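Side-chain contacts in prenyltransference for protein (Lavandula lanata, PDB 5HC8), which probably joins two dimethylallyl diphosphate molecules head-to-middle to make lavandulyl diphosphate, the branched C10 precursor of irregular monoterpenes such as lavandulol: residues His47-Ala52 with Lys93-Ser98; Ser66-Asn71 with Gly144-Val149; Asp189-Ala194 with Ser201-Trp206. All coordinates share one frame; numbering follows the deposited sequence.

Contact 1: His47-Ala52 with Lys93-Ser98; sequences HIISRA and KELVTS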
loop_
_atom_site.group_PDB
_atom_site.type_symbol
_atom_site.label_atom_id
_atom_site.label_comp_id
_atom_site.label_asym_id
_atom_site.label_seq_id
_atom_site.Cartn_x
_atom_site.Cartn_y
_atom_site.Cartn_z
ATOM N N HIS A 47 -0.229 23.886 12.956
ATOM C CA HIS A 47 -0.775 23.444 14.266
ATOM C C HIS A 47 -0.690 21.921 14.369
ATOM O O HIS A 47 -0.455 21.369 15.438
ATOM C CB HIS A 47 -2.211 23.840 14.375
ATOM C CG HIS A 47 -2.428 25.298 14.211
ATOM N ND1 HIS A 47 -1.903 26.220 15.091
ATOM C CD2 HIS A 47 -3.062 26.006 13.243
ATOM C CE1 HIS A 47 -2.226 27.436 14.691
ATOM N NE2 HIS A 47 -2.927 27.332 13.571
ATOM N N ILE A 48 -0.812 21.252 13.221
ATOM C CA ILE A 48 -0.652 19.795 13.204
ATOM C C ILE A 48 0.778 19.406 13.505
ATOM O O ILE A 48 1.018 18.455 14.239
ATOM C CB ILE A 48 -1.127 19.248 11.851
ATOM C CG1 ILE A 48 -2.648 19.397 11.795
ATOM C CG2 ILE A 48 -0.785 17.774 11.740
ATOM C CD1 ILE A 48 -3.190 19.408 10.412
ATOM N N ILE A 49 1.745 20.113 12.906
ATOM C CA ILE A 49 3.147 19.775 13.110
ATOM C C ILE A 49 3.528 20.071 14.589
ATOM O O ILE A 49 4.169 19.279 15.255
ATOM C CB ILE A 49 4.030 20.596 12.170
ATOM C CG1 ILE A 49 3.806 20.161 10.727
ATOM C CG2 ILE A 49 5.478 20.492 12.577
ATOM C CD1 ILE A 49 4.290 21.207 9.691
ATOM N N SER A 50 3.084 21.221 15.090
ATOM C CA SER A 50 3.257 21.539 16.539
ATOM C C SER A 50 2.736 20.477 17.420
ATOM O O SER A 50 3.426 20.079 18.352
ATOM C CB SER A 50 2.466 22.748 16.962
ATOM O OG SER A 50 3.105 23.856 16.523
ATOM N N ARG A 51 1.498 20.059 17.161
ATOM C CA ARG A 51 0.856 19.032 17.964
ATOM C C ARG A 51 1.632 17.708 17.933
ATOM O O ARG A 51 1.883 17.105 18.980
ATOM C CB ARG A 51 -0.592 18.893 17.564
ATOM C CG ARG A 51 -1.385 17.852 18.316
ATOM C CD ARG A 51 -1.424 18.021 19.844
ATOM N NE ARG A 51 -2.354 19.117 20.154
ATOM C CZ ARG A 51 -2.903 19.275 21.352
ATOM N NH1 ARG A 51 -2.610 18.437 22.296
ATOM N NH2 ARG A 51 -3.712 20.276 21.572
ATOM N N ALA A 52 2.066 17.272 16.736
ATOM C CA ALA A 52 2.784 16.016 16.601
ATOM C C ALA A 52 4.090 16.103 17.405
ATOM O O ALA A 52 4.472 15.150 18.103
ATOM C CB ALA A 52 3.092 15.734 15.135
ATOM N N LYS A 93 9.680 28.464 8.710
ATOM C CA LYS A 93 10.774 29.238 9.326
ATOM C C LYS A 93 10.476 29.403 10.846
ATOM O O LYS A 93 11.352 29.170 11.693
ATOM C CB LYS A 93 10.926 30.590 8.607
ATOM C CG LYS A 93 11.647 31.663 9.421
ATOM C CD LYS A 93 11.765 32.968 8.644
ATOM C CE LYS A 93 12.907 33.827 9.187
ATOM N NZ LYS A 93 12.572 35.276 9.131
ATOM N N GLU A 94 9.245 29.738 11.193
ATOM C CA GLU A 94 8.842 29.795 12.624
ATOM C C GLU A 94 9.006 28.475 13.398
ATOM O O GLU A 94 9.493 28.461 14.518
ATOM C CB GLU A 94 7.385 30.260 12.738
ATOM C CG GLU A 94 7.064 30.998 14.036
ATOM C CD GLU A 94 7.825 32.335 14.175
ATOM O OE1 GLU A 94 7.673 33.012 15.223
ATOM O OE2 GLU A 94 8.576 32.727 13.239
ATOM N N LEU A 95 8.597 27.356 12.799
ATOM C CA LEU A 95 8.721 26.074 13.448
ATOM C C LEU A 95 10.178 25.605 13.724
ATOM O O LEU A 95 10.469 25.010 14.776
ATOM C CB LEU A 95 7.995 25.009 12.593
ATOM C CG LEU A 95 6.462 25.138 12.553
ATOM C CD1 LEU A 95 5.852 24.527 11.287
ATOM C CD2 LEU A 95 5.953 24.473 13.808
ATOM N N VAL A 96 11.070 25.807 12.770
ATOM C CA VAL A 96 12.413 25.297 12.906
ATOM C C VAL A 96 13.239 26.213 13.844
ATOM O O VAL A 96 14.193 25.736 14.490
ATOM C CB VAL A 96 13.103 25.083 11.548
ATOM C CG1 VAL A 96 12.250 24.238 10.629
ATOM C CG2 VAL A 96 13.421 26.379 10.845
ATOM N N THR A 97 12.840 27.484 13.933
ATOM C CA THR A 97 13.485 28.464 14.865
ATOM C C THR A 97 12.796 28.615 16.221
ATOM O O THR A 97 13.310 29.317 17.092
ATOM C CB THR A 97 13.769 29.853 14.223
ATOM O OG1 THR A 97 12.566 30.553 13.898
ATOM C CG2 THR A 97 14.590 29.671 12.962
ATOM N N SER A 98 11.674 27.914 16.425
ATOM C CA SER A 98 11.042 27.822 17.739
ATOM C C SER A 98 11.784 26.867 18.637
ATOM O O SER A 98 12.741 26.185 18.232
ATOM C CB SER A 98 9.602 27.317 17.617
ATOM O OG SER A 98 9.561 25.909 17.406
#

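Contact 2: Ser66-Asn71 with Gly144-Val149; sequences SPQNFN and GREDIV. With ISY (3-methylbut-3-enylsulfanyl(phosphonooxy)phosphinic acid), chain F.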
loop_
_atom_site.group_PDB
_atom_site.type_symbol
_atom_site.label_atom_id
_atom_site.label_comp_id
_atom_site.label_asym_id
_atom_site.label_seq_id
_atom_site.Cartn_x
_atom_site.Cartn_y
_atom_site.Cartn_z
ATOM N N SER A 66 1.399 14.989 -5.572
ATOM C CA SER A 66 1.763 13.810 -6.340
ATOM C C SER A 66 2.151 14.120 -7.786
ATOM O O SER A 66 1.821 15.208 -8.289
ATOM C CB SER A 66 0.582 12.794 -6.383
ATOM O OG SER A 66 -0.456 13.216 -7.252
ATOM N N PRO A 67 2.790 13.145 -8.476
ATOM C CA PRO A 67 3.056 13.397 -9.915
ATOM C C PRO A 67 1.763 13.553 -10.690
ATOM O O PRO A 67 1.666 14.421 -11.561
ATOM C CB PRO A 67 3.783 12.140 -10.379
ATOM C CG PRO A 67 4.475 11.658 -9.112
ATOM C CD PRO A 67 3.453 11.924 -8.010
ATOM N N GLN A 68 0.791 12.707 -10.371
ATOM C CA GLN A 68 -0.537 12.808 -10.968
ATOM C C GLN A 68 -1.186 14.182 -10.889
ATOM O O GLN A 68 -1.862 14.632 -11.841
ATOM C CB GLN A 68 -1.461 11.748 -10.333
ATOM C CG GLN A 68 -1.156 10.280 -10.709
ATOM C CD GLN A 68 0.166 9.703 -10.137
ATOM O OE1 GLN A 68 0.616 10.087 -9.042
ATOM N NE2 GLN A 68 0.838 8.837 -10.936
ATOM N N ASN A 69 -0.994 14.869 -9.766
ATOM C CA ASN A 69 -1.484 16.189 -9.586
ATOM C C ASN A 69 -1.017 17.201 -10.645
ATOM O O ASN A 69 -1.647 18.252 -10.788
ATOM C CB ASN A 69 -1.054 16.779 -8.245
ATOM C CG ASN A 69 -1.770 16.180 -7.013
ATOM O OD1 ASN A 69 -1.265 16.302 -5.860
ATOM N ND2 ASN A 69 -2.951 15.629 -7.213
ATOM N N PHE A 70 0.104 16.946 -11.302
ATOM C CA PHE A 70 0.584 17.852 -12.377
ATOM C C PHE A 70 -0.364 17.902 -13.605
ATOM O O PHE A 70 -0.205 18.762 -14.459
ATOM C CB PHE A 70 2.016 17.503 -12.818
ATOM C CG PHE A 70 3.052 17.965 -11.852
ATOM C CD1 PHE A 70 3.504 19.270 -11.888
ATOM C CD2 PHE A 70 3.509 17.134 -10.833
ATOM C CE1 PHE A 70 4.432 19.723 -10.981
ATOM C CE2 PHE A 70 4.461 17.573 -9.923
ATOM C CZ PHE A 70 4.939 18.861 -10.006
ATOM N N ASN A 71 -1.310 16.973 -13.676
ATOM C CA ASN A 71 -2.324 16.898 -14.723
ATOM C C ASN A 71 -3.545 17.701 -14.415
ATOM O O ASN A 71 -4.543 17.644 -15.161
ATOM C CB ASN A 71 -2.719 15.447 -14.970
ATOM C CG ASN A 71 -1.675 14.698 -15.766
ATOM O OD1 ASN A 71 -0.841 15.301 -16.423
ATOM N ND2 ASN A 71 -1.723 13.363 -15.711
ATOM N N GLY A 144 4.771 6.997 -4.913
ATOM C CA GLY A 144 5.349 5.748 -4.422
ATOM C C GLY A 144 5.944 4.837 -5.499
ATOM O O GLY A 144 6.992 4.260 -5.302
ATOM N N ARG A 145 5.253 4.700 -6.640
ATOM C CA ARG A 145 5.775 3.961 -7.788
ATOM C C ARG A 145 7.085 4.616 -8.262
ATOM O O ARG A 145 8.044 3.917 -8.477
ATOM C CB ARG A 145 4.793 3.998 -8.976
ATOM C CG ARG A 145 3.582 3.132 -8.836
ATOM C CD ARG A 145 3.883 1.716 -9.092
ATOM N NE ARG A 145 2.731 0.788 -9.117
ATOM C CZ ARG A 145 1.938 0.470 -10.146
ATOM N NH1 ARG A 145 1.998 1.135 -11.310
ATOM N NH2 ARG A 145 0.999 -0.464 -9.985
ATOM N N GLU A 146 7.078 5.921 -8.363
ATOM C CA GLU A 146 8.243 6.651 -8.860
ATOM C C GLU A 146 9.463 6.463 -7.941
ATOM O O GLU A 146 10.597 6.271 -8.403
ATOM C CB GLU A 146 7.974 8.110 -8.956
ATOM C CG GLU A 146 7.121 8.562 -10.080
ATOM C CD GLU A 146 5.630 8.224 -9.918
ATOM O OE1 GLU A 146 5.161 7.715 -8.865
ATOM O OE2 GLU A 146 4.895 8.538 -10.876
ATOM N N ASP A 147 9.215 6.504 -6.631
ATOM C CA ASP A 147 10.227 6.139 -5.627
ATOM C C ASP A 147 10.850 4.768 -5.844
ATOM O O ASP A 147 12.086 4.616 -5.836
ATOM C CB ASP A 147 9.582 6.241 -4.226
ATOM C CG ASP A 147 10.560 6.407 -3.103
ATOM O OD1 ASP A 147 11.810 6.654 -3.299
ATOM O OD2 ASP A 147 10.018 6.337 -1.946
ATOM N N ILE A 148 10.042 3.714 -5.964
ATOM C CA ILE A 148 10.504 2.443 -6.195
ATOM C C ILE A 148 11.328 2.354 -7.505
ATOM O O ILE A 148 12.395 1.695 -7.554
ATOM C CB ILE A 148 9.391 1.442 -6.183
ATOM C CG1 ILE A 148 8.778 1.366 -4.748
ATOM C CG2 ILE A 148 9.841 0.060 -6.664
ATOM C CD1 ILE A 148 7.450 0.629 -4.749
ATOM N N VAL A 149 10.860 2.946 -8.562
ATOM C CA VAL A 149 11.569 2.834 -9.865
ATOM C C VAL A 149 12.928 3.528 -9.763
ATOM O O VAL A 149 13.927 2.984 -10.195
ATOM C CB VAL A 149 10.736 3.448 -11.011
ATOM C CG1 VAL A 149 11.556 3.542 -12.312
ATOM C CG2 VAL A 149 9.471 2.646 -11.285
HETATM P P1 ISY F . -7.259 10.839 -5.895
HETATM O O2 ISY F . -5.939 11.831 -5.751
HETATM P P3 ISY F . -5.803 13.187 -4.959
HETATM O O4 ISY F . -8.233 10.999 -4.662
HETATM O O5 ISY F . -6.887 9.347 -6.130
HETATM O O6 ISY F . -7.962 11.337 -7.150
HETATM O O7 ISY F . -7.076 13.954 -4.995
HETATM O O8 ISY F . -4.478 13.927 -5.460
HETATM S S9 ISY F . -5.583 12.580 -2.923
HETATM C C10 ISY F . -3.843 12.219 -2.879
HETATM C C11 ISY F . -3.328 13.347 -2.022
HETATM C C12 ISY F . -2.124 14.154 -2.418
HETATM C C13 ISY F . -1.674 15.218 -1.527
HETATM C C14 ISY F . -1.513 14.031 -3.764
HETATM O O HOH W 1 2.700 6.244 -11.520
#

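Contact 3: Asp189-Ala194 with Ser201-Trp206; sequences DLLIRA and SNFFLW. With ISY (3-methylbut-3-enylsulfanyl(phosphonooxy)phosphinic acid), chain F.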
loop_
_atom_site.group_PDB
_atom_site.type_symbol
_atom_site.label_atom_id
_atom_site.label_comp_id
_atom_site.label_asym_id
_atom_site.label_seq_id
_atom_site.Cartn_x
_atom_site.Cartn_y
_atom_site.Cartn_z
ATOM N N ASP A 189 4.161 4.327 11.003
ATOM C CA ASP A 189 3.388 3.504 11.904
ATOM C C ASP A 189 1.890 3.724 11.668
ATOM O O ASP A 189 1.057 2.804 11.857
ATOM C CB ASP A 189 3.776 3.887 13.341
ATOM C CG ASP A 189 5.222 3.576 13.610
ATOM O OD1 ASP A 189 5.542 2.379 13.604
ATOM O OD2 ASP A 189 6.016 4.512 13.675
ATOM N N LEU A 190 1.551 4.947 11.294
ATOM C CA LEU A 190 0.156 5.369 11.173
ATOM C C LEU A 190 0.033 6.267 9.925
ATOM O O LEU A 190 0.826 7.174 9.774
ATOM C CB LEU A 190 -0.278 6.175 12.398
ATOM C CG LEU A 190 -1.634 6.842 12.381
ATOM C CD1 LEU A 190 -2.722 5.822 12.283
ATOM C CD2 LEU A 190 -1.891 7.811 13.597
ATOM N N LEU A 191 -0.948 5.997 9.077
ATOM C CA LEU A 191 -1.175 6.762 7.863
ATOM C C LEU A 191 -2.586 7.270 8.029
ATOM O O LEU A 191 -3.513 6.488 8.198
ATOM C CB LEU A 191 -1.099 5.893 6.621
ATOM C CG LEU A 191 -1.527 6.595 5.317
ATOM C CD1 LEU A 191 -0.515 7.635 4.958
ATOM C CD2 LEU A 191 -1.516 5.533 4.212
ATOM N N ILE A 192 -2.710 8.580 7.947
ATOM C CA ILE A 192 -3.973 9.243 8.025
ATOM C C ILE A 192 -4.397 9.764 6.642
ATOM O O ILE A 192 -3.670 10.480 6.015
ATOM C CB ILE A 192 -3.873 10.432 8.980
ATOM C CG1 ILE A 192 -3.545 9.959 10.404
ATOM C CG2 ILE A 192 -5.171 11.195 9.018
ATOM C CD1 ILE A 192 -3.177 11.126 11.365
ATOM N N ARG A 193 -5.637 9.507 6.264
ATOM C CA ARG A 193 -6.169 10.133 5.072
ATOM C C ARG A 193 -7.495 10.785 5.326
ATOM O O ARG A 193 -8.424 10.148 5.749
ATOM C CB ARG A 193 -6.283 9.154 3.896
ATOM C CG ARG A 193 -6.869 9.793 2.632
ATOM C CD ARG A 193 -6.764 8.907 1.396
ATOM N NE ARG A 193 -7.387 9.637 0.313
ATOM C CZ ARG A 193 -7.001 9.601 -0.958
ATOM N NH1 ARG A 193 -6.044 8.790 -1.391
ATOM N NH2 ARG A 193 -7.614 10.367 -1.828
ATOM N N ALA A 194 -7.518 12.088 5.044
ATOM C CA ALA A 194 -8.666 12.926 5.196
ATOM C C ALA A 194 -9.566 12.797 3.992
ATOM O O ALA A 194 -9.138 12.362 2.923
ATOM C CB ALA A 194 -8.234 14.357 5.322
ATOM N N SER A 201 -3.664 6.430 -3.597
ATOM C CA SER A 201 -3.409 7.439 -4.637
ATOM C C SER A 201 -1.946 7.676 -5.016
ATOM O O SER A 201 -1.541 8.783 -5.372
ATOM C CB SER A 201 -4.077 8.783 -4.307
ATOM O OG SER A 201 -5.433 8.569 -3.974
ATOM N N ASN A 202 -1.160 6.614 -4.948
ATOM C CA ASN A 202 0.236 6.577 -5.343
ATOM C C ASN A 202 1.113 7.370 -4.373
ATOM O O ASN A 202 2.148 7.979 -4.731
ATOM C CB ASN A 202 0.445 6.888 -6.847
ATOM C CG ASN A 202 1.861 6.664 -7.277
ATOM O OD1 ASN A 202 2.486 5.679 -6.905
ATOM N ND2 ASN A 202 2.407 7.612 -8.010
ATOM N N PHE A 203 0.696 7.358 -3.094
ATOM C CA PHE A 203 1.633 7.716 -2.024
ATOM C C PHE A 203 2.655 6.589 -1.812
ATOM O O PHE A 203 2.900 5.730 -2.698
ATOM C CB PHE A 203 0.831 8.095 -0.753
ATOM C CG PHE A 203 1.607 8.773 0.365
ATOM C CD1 PHE A 203 2.614 9.732 0.153
ATOM C CD2 PHE A 203 1.221 8.518 1.682
ATOM C CE1 PHE A 203 3.296 10.318 1.180
ATOM C CE2 PHE A 203 1.898 9.130 2.756
ATOM C CZ PHE A 203 2.917 10.064 2.509
ATOM N N PHE A 204 3.303 6.579 -0.636
ATOM C CA PHE A 204 4.130 5.448 -0.288
ATOM C C PHE A 204 3.505 4.118 -0.621
ATOM O O PHE A 204 2.307 3.846 -0.364
ATOM C CB PHE A 204 4.401 5.402 1.269
ATOM C CG PHE A 204 5.177 6.543 1.861
ATOM C CD1 PHE A 204 6.256 7.122 1.234
ATOM C CD2 PHE A 204 4.845 7.017 3.136
ATOM C CE1 PHE A 204 6.926 8.172 1.805
ATOM C CE2 PHE A 204 5.555 8.072 3.750
ATOM C CZ PHE A 204 6.628 8.650 3.090
ATOM N N LEU A 205 4.335 3.196 -1.092
ATOM C CA LEU A 205 3.918 1.844 -1.344
ATOM C C LEU A 205 4.892 0.935 -0.598
ATOM O O LEU A 205 4.470 0.225 0.284
ATOM C CB LEU A 205 3.916 1.521 -2.870
ATOM C CG LEU A 205 2.912 2.401 -3.665
ATOM C CD1 LEU A 205 3.085 2.085 -5.166
ATOM C CD2 LEU A 205 1.503 2.182 -3.262
ATOM N N TRP A 206 6.200 0.933 -0.961
ATOM C CA TRP A 206 7.189 0.147 -0.252
ATOM C C TRP A 206 7.088 0.358 1.282
ATOM O O TRP A 206 7.262 -0.604 2.062
ATOM C CB TRP A 206 8.590 0.520 -0.702
ATOM C CG TRP A 206 9.669 -0.068 0.144
ATOM C CD1 TRP A 206 10.123 0.391 1.344
ATOM C CD2 TRP A 206 10.377 -1.296 -0.127
ATOM N NE1 TRP A 206 11.101 -0.457 1.821
ATOM C CE2 TRP A 206 11.268 -1.507 0.941
ATOM C CE3 TRP A 206 10.386 -2.191 -1.188
ATOM C CZ2 TRP A 206 12.145 -2.596 0.960
ATOM C CZ3 TRP A 206 11.159 -3.302 -1.120
ATOM C CH2 TRP A 206 12.092 -3.467 -0.083
HETATM P P1 ISY F . -7.259 10.839 -5.895
HETATM O O2 ISY F . -5.939 11.831 -5.751
HETATM P P3 ISY F . -5.803 13.187 -4.959
HETATM O O4 ISY F . -8.233 10.999 -4.662
HETATM O O5 ISY F . -6.887 9.347 -6.130
HETATM O O6 ISY F . -7.962 11.337 -7.150
HETATM O O7 ISY F . -7.076 13.954 -4.995
HETATM O O8 ISY F . -4.478 13.927 -5.460
HETATM S S9 ISY F . -5.583 12.580 -2.923
HETATM C C10 ISY F . -3.843 12.219 -2.879
HETATM C C11 ISY F . -3.328 13.347 -2.022
HETATM C C12 ISY F . -2.124 14.154 -2.418
HETATM C C13 ISY F . -1.674 15.218 -1.527
HETATM C C14 ISY F . -1.513 14.031 -3.764
#

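Contact 1: His47-Ala52 with Lys93-Ser98
Leu95 reaches from the short helix 91-97 to Ile49 and Ser50 on helix 34-54, joining two helices of the cis-prenyltransferase fold, in which helices pack around a parallel six-stranded sheet. The backbones come nearest at Ser50 and Leu95, whose CA atoms lie 7.7 Å apart, so side chains alone bridge the gap.

The apolar part is a meeting of branched ends. Ile49 CD1 approaches Leu95 CD1 at 4.0 Å, while Ile49 CG2 sits near both leucine methyls, 4.2 Å from Leu95 CD2; the two side chains run at a slant to one another. Ile49 can offer both of its methyls because CG2 lies anti to the backbone N while CG1, anti to the carbonyl carbon (chi1 -68°), carries CD1 forward. Behind this contact Ile49 also packs on Leu60 and Ile62 of strand 59-65, which makes it a link between helix and sheet.

One polar atom borders the methyls without bonding to them: Ser50 OG stands 4.0 Å from Leu95 CD2, and it turns back to its own helix in a weak bond to the carbonyl of Lys46.

Hydrogen bonding gathers instead at the end of helix 91-97 and links it to helix 34-54 through Gln100, whose NE2 donates to the carbonyl oxygen of Ser50. Ser98 OG receives the backbone N-H of the same Gln100 and gives its own proton to Leu95 O at 2.9 Å, arriving above the carbonyl plane. Two residues before Leu95, Lys93 O takes two donors from Thr97, the backbone N at 3.2 Å and the hydroxyl OG1 at 2.9 Å, which come in from opposite faces of its plane.

Contact 2: Ser66-Asn71 with Gly144-Val149
Pro67, at the entry to the 3-10 segment 68-71, faces Glu146 in the first turns of helix 144-160, and their CA atoms, 8.6 Å apart, are the nearest pair of the two backbones. The ring and the glutamate chain run antiparallel, side by side. The proline ring meets the carboxylate with CG, 3.6 Å from Glu146 OE2, a van der Waals contact between a ring methylene and a charged oxygen. Glu146 is bent at chi2 (73°), which brings its carboxylate against the CG end of the ring.

Gln68 comes in at a slant to the same glutamate, its amide plane turned 64° from the carboxylate. Its NE2 is not bonded to OE2 directly; a water bridges them, donating to Glu146 OE2 at 3.2 Å and accepting a weak bond from Gln68 NE2. The firmer link is Asn202, whose ND2 donates to both Glu146 OE1 and Gln68 OE1.

On the pocket side, Ser66 and Asn69 exchange bonds: Asn69 N reaches Ser66 OG at 3.1 Å, an ST motif, and Ser66 N returns a bond to Asn69 OD1 at 3.0 Å, arriving above the amide plane. With its oxygen so engaged, Asn69 presents ND2 to O8 of the bound 3-methylbut-3-enyl thiodiphosphate, ISY, at 2.9 Å (N-H...O angle 154°), while the same nitrogen serves Gly243 O of the second subunit. A leucine in place of Asn69 would probably cost ISY O8 and that Gly243 carbonyl their common donor and leave Ser66 N without its side-chain acceptor.

One amide N-H, from Asn202, and one water meet the two carboxylate oxygens of Glu146, which probably eases the cost of the charge; Asn202 and the water tie the ligand-binding loop to helix 144-160.

Contact 3: Asp189-Ala194 with Ser201-Trp206
Arg193 and Ser201 meet edge-on: the serine hydroxyl lies in the plane of the guanidinium, only 4° out of it, and NH1 donates to OG at 2.7 Å in a nearly straight bond (171°). Arg193 gets there fully extended, CG anti to the backbone N (chi1 179°) and the chain outstretched as far as NE. ISY O4 lies at the edge of the same plane, 3.0 Å from NH2, at a more bent angle. Ser201 OG in turn donates to ISY O5 at 2.7 Å. Since O4 and O5 both belong to the terminal phosphate, arginine and serine grip one group by two of its oxygens and are bonded to each other as well.

This happens where strand 190-193 of the central parallel sheet ends at the diphosphate pocket of the cis-prenyltransferase fold and sends Arg193 into it; Arg193 NH2 also forms a salt bridge with Asp21, and NH1 a hydrogen bond with the carbonyl of Arg199.

Two residues back along the strand, Leu191 points the same way but makes an apolar contact. Its CD1 comes to the edge of the Phe203 ring, close to the ring plane, 3.6 Å from CE2. One face of that ring is covered by Phe204 CD2, offset toward the rim, and Trp63 also stacks with it.

Overall arrangement
Contacts 2 and 3, with centres about 13 Å apart, hold the same ISY diphosphate from two ends: residues 66-71 bind the sulfur-bearing phosphate, while residues 189-194 and 201-206 take the terminal one. They also touch, for Gly144 N lies 2.8 Å from Asn202 O and Glu146 OE1 2.9 Å from Asn202 ND2, and both border the second subunit. Contact 1 stands apart, about 27 Å centre to centre from contact 2, on the opposite side of the chain's centre, and about 22 Å from contact 3, whose nearest atoms are about 7 Å away. The side chain of Ile49 is about 14 Å from the bound 2-methylbuta-1,3-diene, so contact 1 belongs to the helical shell, not the pocket.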